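Local coordinates for protein beta sliding clamp (Borrelia burgdorferi, PDB 6DJ8) that probably encircles DNA as a ring-shaped head-to-tail homodimer, tethering DNA polymerases and other proteins to it and making them processive, at residues H11-E25 with E66-K78. Sequence-based numbering, arbitrary orientation.
Sequences HNTFFICETNQIMNE and ESTISIVSETDFK
Thr-13 meets Phe-77 through its methyl, because CG2 stands anti to the backbone N while OG1 turns back to Met-9 O. Phe-77 has its CG between its own N and carbonyl carbon (chi1 64°), and its ring lies beneath that methyl. CG2 sits over one face, 3.7 Å from the ring centroid, a CH-pi contact. The CZ corner of Phe-77 then points at the edge of the Phe-15 ring, near its plane, with CD1 of Phe-15 3.9 Å away. Phe-15 CB also rests on Ile-71 CD1, and Ile-71 CG2 on Cys-17 CB. With side chains on the other face of the sheet from Phe-15, Ile-16 and Val-72 form an antiparallel hydrogen-bonded pair. Ile-16 N gives to Val-72 O at 2.8 Å, and Val-72 N gives to Ile-16 O at 3.0 Å. The short, weakly bonded strand 72-73 adds an edge to the sheet of strand 14-18, whose other neighbour is strand 98-104.

Past Glu-74 the chain turns back. Thr-75 OG1 donates to Asn-12 O at 2.7 Å, tilted 28° from the carbonyl plane. Glu-74 OE2 comes to the edge of the Phe-14 ring, 3.5 Å from CZ, with carboxylate and ring planes 81° apart.

Residues 19-25 of helix 19-29 run antiparallel to strand residues 66-70. Extended beyond CG, Gln-21 lies alongside Ile-69, pointing the opposite way, its NE2 3.4 Å from Ile-69 CG2. The same methyl touches Glu-25 CG. One water joins Gln-21 OE1, Glu-18 N and Ser-70 O; another joins Gln-21 NE2 and Ser-70 N. A third joins Ser-67 OG to Glu-25 O. Tyr-254 OH and Asn-253 ND2 hold the Glu-25 carboxylate. The contact therefore joins two sheets by a buried apolar layer, with direct bonds at Ile-16/Val-72 and Asn-12/Thr-75 and water bridges on the helix side.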
loop_
_atom_site.group_PDB
_atom_site.type_symbol
_atom_site.label_atom_id
_atom_site.label_comp_id
_atom_site.label_asym_id
_atom_site.label_seq_id
_atom_site.Cartn_x
_atom_site.Cartn_y
_atom_site.Cartn_z
ATOM N N HIS A 11 -40.896 -12.168 -5.196
ATOM C CA HIS A 11 -40.727 -13.587 -5.485
ATOM C C HIS A 11 -40.218 -13.850 -6.901
ATOM O O HIS A 11 -39.607 -14.899 -7.137
ATOM C CB HIS A 11 -42.047 -14.324 -5.261
ATOM C CG HIS A 11 -43.093 -14.007 -6.283
ATOM N ND1 HIS A 11 -43.149 -14.634 -7.509
ATOM C CD2 HIS A 11 -44.117 -13.122 -6.265
ATOM C CE1 HIS A 11 -44.166 -14.154 -8.201
ATOM N NE2 HIS A 11 -44.767 -13.232 -7.471
ATOM N N ASN A 12 -40.442 -12.935 -7.852
ATOM C CA ASN A 12 -39.980 -13.176 -9.217
ATOM C C ASN A 12 -39.141 -12.045 -9.803
ATOM O O ASN A 12 -38.927 -12.029 -11.022
ATOM C CB ASN A 12 -41.179 -13.465 -10.148
ATOM C CG ASN A 12 -42.160 -12.299 -10.238
ATOM O OD1 ASN A 12 -41.965 -11.253 -9.620
ATOM N ND2 ASN A 12 -43.225 -12.482 -11.020
ATOM N N THR A 13 -38.657 -11.100 -8.994
ATOM C CA THR A 13 -37.786 -10.040 -9.503
ATOM C C THR A 13 -36.410 -10.252 -8.877
ATOM O O THR A 13 -36.041 -9.602 -7.897
ATOM C CB THR A 13 -38.343 -8.654 -9.190
ATOM O OG1 THR A 13 -39.695 -8.578 -9.645
ATOM C CG2 THR A 13 -37.568 -7.602 -9.972
ATOM N N PHE A 14 -35.635 -11.154 -9.470
ATOM C CA PHE A 14 -34.349 -11.545 -8.909
ATOM C C PHE A 14 -33.467 -12.108 -10.012
ATOM O O PHE A 14 -33.925 -12.395 -11.116
ATOM C CB PHE A 14 -34.523 -12.607 -7.814
ATOM C CG PHE A 14 -34.959 -13.934 -8.350
ATOM C CD1 PHE A 14 -36.308 -14.247 -8.430
ATOM C CD2 PHE A 14 -34.032 -14.859 -8.814
ATOM C CE1 PHE A 14 -36.725 -15.467 -8.938
ATOM C CE2 PHE A 14 -34.444 -16.075 -9.338
ATOM C CZ PHE A 14 -35.788 -16.381 -9.396
ATOM N N PHE A 15 -32.200 -12.325 -9.673
ATOM C CA PHE A 15 -31.381 -13.191 -10.495
ATOM C C PHE A 15 -30.395 -13.922 -9.598
ATOM O O PHE A 15 -30.035 -13.442 -8.521
ATOM C CB PHE A 15 -30.651 -12.428 -11.607
ATOM C CG PHE A 15 -29.691 -11.410 -11.115
ATOM C CD1 PHE A 15 -30.114 -10.124 -10.864
ATOM C CD2 PHE A 15 -28.362 -11.727 -10.905
ATOM C CE1 PHE A 15 -29.235 -9.172 -10.406
ATOM C CE2 PHE A 15 -27.489 -10.786 -10.453
ATOM C CZ PHE A 15 -27.927 -9.503 -10.190
ATOM N N ILE A 16 -29.964 -15.088 -10.069
ATOM C CA ILE A 16 -28.930 -15.889 -9.434
ATOM C C ILE A 16 -27.695 -15.805 -10.313
ATOM O O ILE A 16 -27.788 -15.939 -11.538
ATOM C CB ILE A 16 -29.388 -17.350 -9.260
ATOM C CG1 ILE A 16 -30.714 -17.409 -8.472
ATOM C CG2 ILE A 16 -28.293 -18.189 -8.594
ATOM C CD1 ILE A 16 -31.261 -18.801 -8.288
ATOM N N CYS A 17 -26.543 -15.581 -9.694
ATOM C CA CYS A 17 -25.304 -15.461 -10.442
ATOM C C CYS A 17 -24.180 -16.136 -9.675
ATOM O O CYS A 17 -24.301 -16.461 -8.486
ATOM C CB CYS A 17 -24.942 -14.002 -10.701
ATOM S SG CYS A 17 -24.649 -13.088 -9.198
ATOM N N GLU A 18 -23.082 -16.352 -10.377
ATOM C CA GLU A 18 -21.857 -16.820 -9.744
ATOM C C GLU A 18 -21.191 -15.643 -9.037
ATOM O O GLU A 18 -20.896 -14.611 -9.661
ATOM C CB GLU A 18 -20.937 -17.454 -10.787
ATOM C CG GLU A 18 -19.600 -17.925 -10.262
ATOM C CD GLU A 18 -18.968 -18.970 -11.162
ATOM O OE1 GLU A 18 -19.702 -19.582 -11.973
ATOM O OE2 GLU A 18 -17.741 -19.179 -11.055
ATOM N N THR A 19 -20.972 -15.789 -7.729
ATOM C CA THR A 19 -20.473 -14.679 -6.925
ATOM C C THR A 19 -19.135 -14.163 -7.439
ATOM O O THR A 19 -18.938 -12.950 -7.580
ATOM C CB THR A 19 -20.340 -15.121 -5.470
ATOM O OG1 THR A 19 -21.594 -15.668 -5.032
ATOM C CG2 THR A 19 -19.986 -13.949 -4.597
ATOM N N ASN A 20 -18.177 -15.066 -7.667
ATOM C CA ASN A 20 -16.859 -14.613 -8.096
ATOM C C ASN A 20 -16.938 -13.916 -9.448
ATOM O O ASN A 20 -16.233 -12.931 -9.688
ATOM C CB ASN A 20 -15.878 -15.781 -8.153
ATOM C CG ASN A 20 -14.433 -15.311 -8.360
ATOM O OD1 ASN A 20 -13.885 -15.408 -9.462
ATOM N ND2 ASN A 20 -13.832 -14.763 -7.309
ATOM N N GLN A 21 -17.821 -14.385 -10.329
ATOM C CA GLN A 21 -17.919 -13.759 -11.650
ATOM C C GLN A 21 -18.464 -12.347 -11.534
ATOM O O GLN A 21 -17.865 -11.397 -12.049
ATOM C CB GLN A 21 -18.804 -14.586 -12.576
ATOM C CG GLN A 21 -18.879 -14.016 -13.994
ATOM C CD GLN A 21 -19.691 -14.894 -14.913
ATOM O OE1 GLN A 21 -20.544 -15.659 -14.449
ATOM N NE2 GLN A 21 -19.420 -14.814 -16.217
ATOM N N ILE A 22 -19.592 -12.172 -10.836
ATOM C CA ILE A 22 -20.144 -10.825 -10.785
ATOM C C ILE A 22 -19.224 -9.908 -9.983
ATOM O O ILE A 22 -19.163 -8.701 -10.246
ATOM C CB ILE A 22 -21.585 -10.819 -10.249
ATOM C CG1 ILE A 22 -22.221 -9.454 -10.562
ATOM C CG2 ILE A 22 -21.602 -11.185 -8.748
ATOM C CD1 ILE A 22 -23.639 -9.275 -10.099
ATOM N N MET A 23 -18.471 -10.457 -9.020
ATOM C CA MET A 23 -17.489 -9.634 -8.315
ATOM C C MET A 23 -16.450 -9.074 -9.291
ATOM O O MET A 23 -16.145 -7.873 -9.282
ATOM C CB MET A 23 -16.793 -10.449 -7.204
ATOM C CG MET A 23 -15.826 -9.623 -6.388
ATOM S SD MET A 23 -15.020 -10.588 -5.085
ATOM C CE MET A 23 -16.440 -11.556 -4.480
ATOM N N ASN A 24 -15.903 -9.933 -10.149
ATOM C CA ASN A 24 -14.894 -9.469 -11.103
ATOM C C ASN A 24 -15.467 -8.427 -12.057
ATOM O O ASN A 24 -14.821 -7.408 -12.337
ATOM C CB ASN A 24 -14.331 -10.653 -11.889
ATOM C CG ASN A 24 -13.463 -11.559 -11.033
ATOM O OD1 ASN A 24 -12.934 -11.138 -10.000
ATOM N ND2 ASN A 24 -13.316 -12.809 -11.459
ATOM N N GLU A 25 -16.684 -8.657 -12.559
ATOM C CA GLU A 25 -17.250 -7.735 -13.544
ATOM C C GLU A 25 -17.603 -6.401 -12.910
ATOM O O GLU A 25 -17.466 -5.355 -13.550
ATOM C CB GLU A 25 -18.481 -8.346 -14.211
ATOM C CG GLU A 25 -18.232 -9.656 -14.943
ATOM C CD GLU A 25 -17.233 -9.550 -16.115
ATOM O OE1 GLU A 25 -16.731 -8.446 -16.430
ATOM O OE2 GLU A 25 -16.964 -10.599 -16.730
ATOM N N GLU A 66 -20.025 -1.623 -21.191
ATOM C CA GLU A 66 -21.087 -2.604 -21.033
ATOM C C GLU A 66 -20.485 -4.003 -21.040
ATOM O O GLU A 66 -19.653 -4.322 -21.895
ATOM C CB GLU A 66 -22.121 -2.423 -22.154
ATOM C CG GLU A 66 -22.885 -3.659 -22.502
ATOM C CD GLU A 66 -24.047 -3.383 -23.428
ATOM O OE1 GLU A 66 -24.618 -4.364 -23.945
ATOM O OE2 GLU A 66 -24.368 -2.195 -23.654
ATOM N N SER A 67 -20.893 -4.827 -20.076
ATOM C CA SER A 67 -20.475 -6.220 -19.987
ATOM C C SER A 67 -21.701 -7.094 -19.757
ATOM O O SER A 67 -22.733 -6.637 -19.257
ATOM C CB SER A 67 -19.468 -6.459 -18.858
ATOM O OG SER A 67 -20.080 -6.317 -17.586
ATOM N N THR A 68 -21.570 -8.372 -20.106
ATOM C CA THR A 68 -22.675 -9.305 -19.982
ATOM C C THR A 68 -22.173 -10.621 -19.414
ATOM O O THR A 68 -21.085 -11.087 -19.770
ATOM C CB THR A 68 -23.350 -9.542 -21.350
ATOM O OG1 THR A 68 -24.412 -10.490 -21.200
ATOM C CG2 THR A 68 -22.352 -10.077 -22.351
ATOM N N ILE A 69 -22.968 -11.208 -18.515
ATOM C CA ILE A 69 -22.674 -12.506 -17.929
ATOM C C ILE A 69 -23.971 -13.297 -17.853
ATOM O O ILE A 69 -25.068 -12.735 -17.826
ATOM C CB ILE A 69 -22.053 -12.401 -16.523
ATOM C CG1 ILE A 69 -23.017 -11.685 -15.576
ATOM C CG2 ILE A 69 -20.703 -11.707 -16.588
ATOM C CD1 ILE A 69 -22.561 -11.708 -14.094
ATOM N N SER A 70 -23.832 -14.617 -17.800
ATOM C CA SER A 70 -24.984 -15.497 -17.739
ATOM C C SER A 70 -25.504 -15.572 -16.311
ATOM O O SER A 70 -24.726 -15.624 -15.360
ATOM C CB SER A 70 -24.603 -16.889 -18.233
ATOM O OG SER A 70 -24.351 -16.856 -19.630
ATOM N N ILE A 71 -26.828 -15.570 -16.170
ATOM C CA ILE A 71 -27.500 -15.653 -14.885
ATOM C C ILE A 71 -28.734 -16.531 -15.045
ATOM O O ILE A 71 -29.104 -16.932 -16.152
ATOM C CB ILE A 71 -27.926 -14.270 -14.356
ATOM C CG1 ILE A 71 -28.824 -13.606 -15.412
ATOM C CG2 ILE A 71 -26.710 -13.436 -13.963
ATOM C CD1 ILE A 71 -29.494 -12.346 -14.974
ATOM N N VAL A 72 -29.415 -16.758 -13.926
ATOM C CA VAL A 72 -30.730 -17.386 -13.900
ATOM C C VAL A 72 -31.716 -16.339 -13.402
ATOM O O VAL A 72 -31.437 -15.640 -12.414
ATOM C CB VAL A 72 -30.732 -18.638 -13.006
ATOM C CG1 VAL A 72 -32.159 -19.161 -12.802
ATOM C CG2 VAL A 72 -29.827 -19.706 -13.607
ATOM N N SER A 73 -32.844 -16.198 -14.096
ATOM C CA SER A 73 -33.817 -15.188 -13.707
ATOM C C SER A 73 -35.219 -15.633 -14.101
ATOM O O SER A 73 -35.416 -16.691 -14.706
ATOM C CB SER A 73 -33.498 -13.850 -14.363
ATOM O OG SER A 73 -33.844 -13.916 -15.736
ATOM N N GLU A 74 -36.194 -14.813 -13.756
ATOM C CA GLU A 74 -37.558 -15.125 -14.170
ATOM C C GLU A 74 -38.223 -13.955 -14.866
ATOM O O GLU A 74 -38.985 -14.165 -15.807
ATOM C CB GLU A 74 -38.429 -15.537 -12.970
ATOM C CG GLU A 74 -38.338 -16.994 -12.590
ATOM C CD GLU A 74 -39.043 -17.289 -11.276
ATOM O OE1 GLU A 74 -40.071 -16.637 -10.983
ATOM O OE2 GLU A 74 -38.557 -18.166 -10.536
ATOM N N THR A 75 -37.958 -12.728 -14.432
ATOM C CA THR A 75 -38.473 -11.546 -15.103
ATOM C C THR A 75 -37.313 -10.607 -15.388
ATOM O O THR A 75 -36.248 -10.697 -14.774
ATOM C CB THR A 75 -39.552 -10.819 -14.288
ATOM O OG1 THR A 75 -38.989 -10.335 -13.059
ATOM C CG2 THR A 75 -40.735 -11.752 -13.992
ATOM N N ASP A 76 -37.551 -9.688 -16.307
ATOM C CA ASP A 76 -36.567 -8.702 -16.709
ATOM C C ASP A 76 -36.796 -7.435 -15.904
ATOM O O ASP A 76 -37.940 -7.060 -15.635
ATOM C CB ASP A 76 -36.693 -8.401 -18.205
ATOM C CG ASP A 76 -36.358 -9.603 -19.072
ATOM O OD1 ASP A 76 -35.940 -10.647 -18.519
ATOM O OD2 ASP A 76 -36.526 -9.504 -20.309
ATOM N N PHE A 77 -35.712 -6.783 -15.505
ATOM C CA PHE A 77 -35.821 -5.541 -14.755
ATOM C C PHE A 77 -34.464 -4.857 -14.785
ATOM O O PHE A 77 -33.455 -5.464 -15.141
ATOM C CB PHE A 77 -36.269 -5.789 -13.305
ATOM C CG PHE A 77 -35.280 -6.592 -12.482
ATOM C CD1 PHE A 77 -35.271 -7.974 -12.528
ATOM C CD2 PHE A 77 -34.362 -5.953 -11.666
ATOM C CE1 PHE A 77 -34.375 -8.706 -11.759
ATOM C CE2 PHE A 77 -33.444 -6.680 -10.899
ATOM C CZ PHE A 77 -33.450 -8.056 -10.947
ATOM N N LYS A 78 -34.446 -3.595 -14.362
ATOM C CA LYS A 78 -33.213 -2.825 -14.266
ATOM C C LYS A 78 -33.098 -2.238 -12.865
ATOM O O LYS A 78 -34.106 -1.975 -12.205
ATOM C CB LYS A 78 -33.144 -1.693 -15.307
ATOM C CG LYS A 78 -33.283 -2.145 -16.753
ATOM C CD LYS A 78 -32.966 -0.997 -17.697
ATOM C CE LYS A 78 -33.192 -1.376 -19.147
ATOM N NZ LYS A 78 -32.094 -0.816 -20.001
HETATM O O HOH W 1 -36.031 -11.955 -12.366
HETATM O O HOH W 2 -23.085 -15.700 -13.095
HETATM O O HOH W 3 -21.193 -15.446 -18.329
HETATM O O HOH W 4 -17.612 -6.056 -16.448
#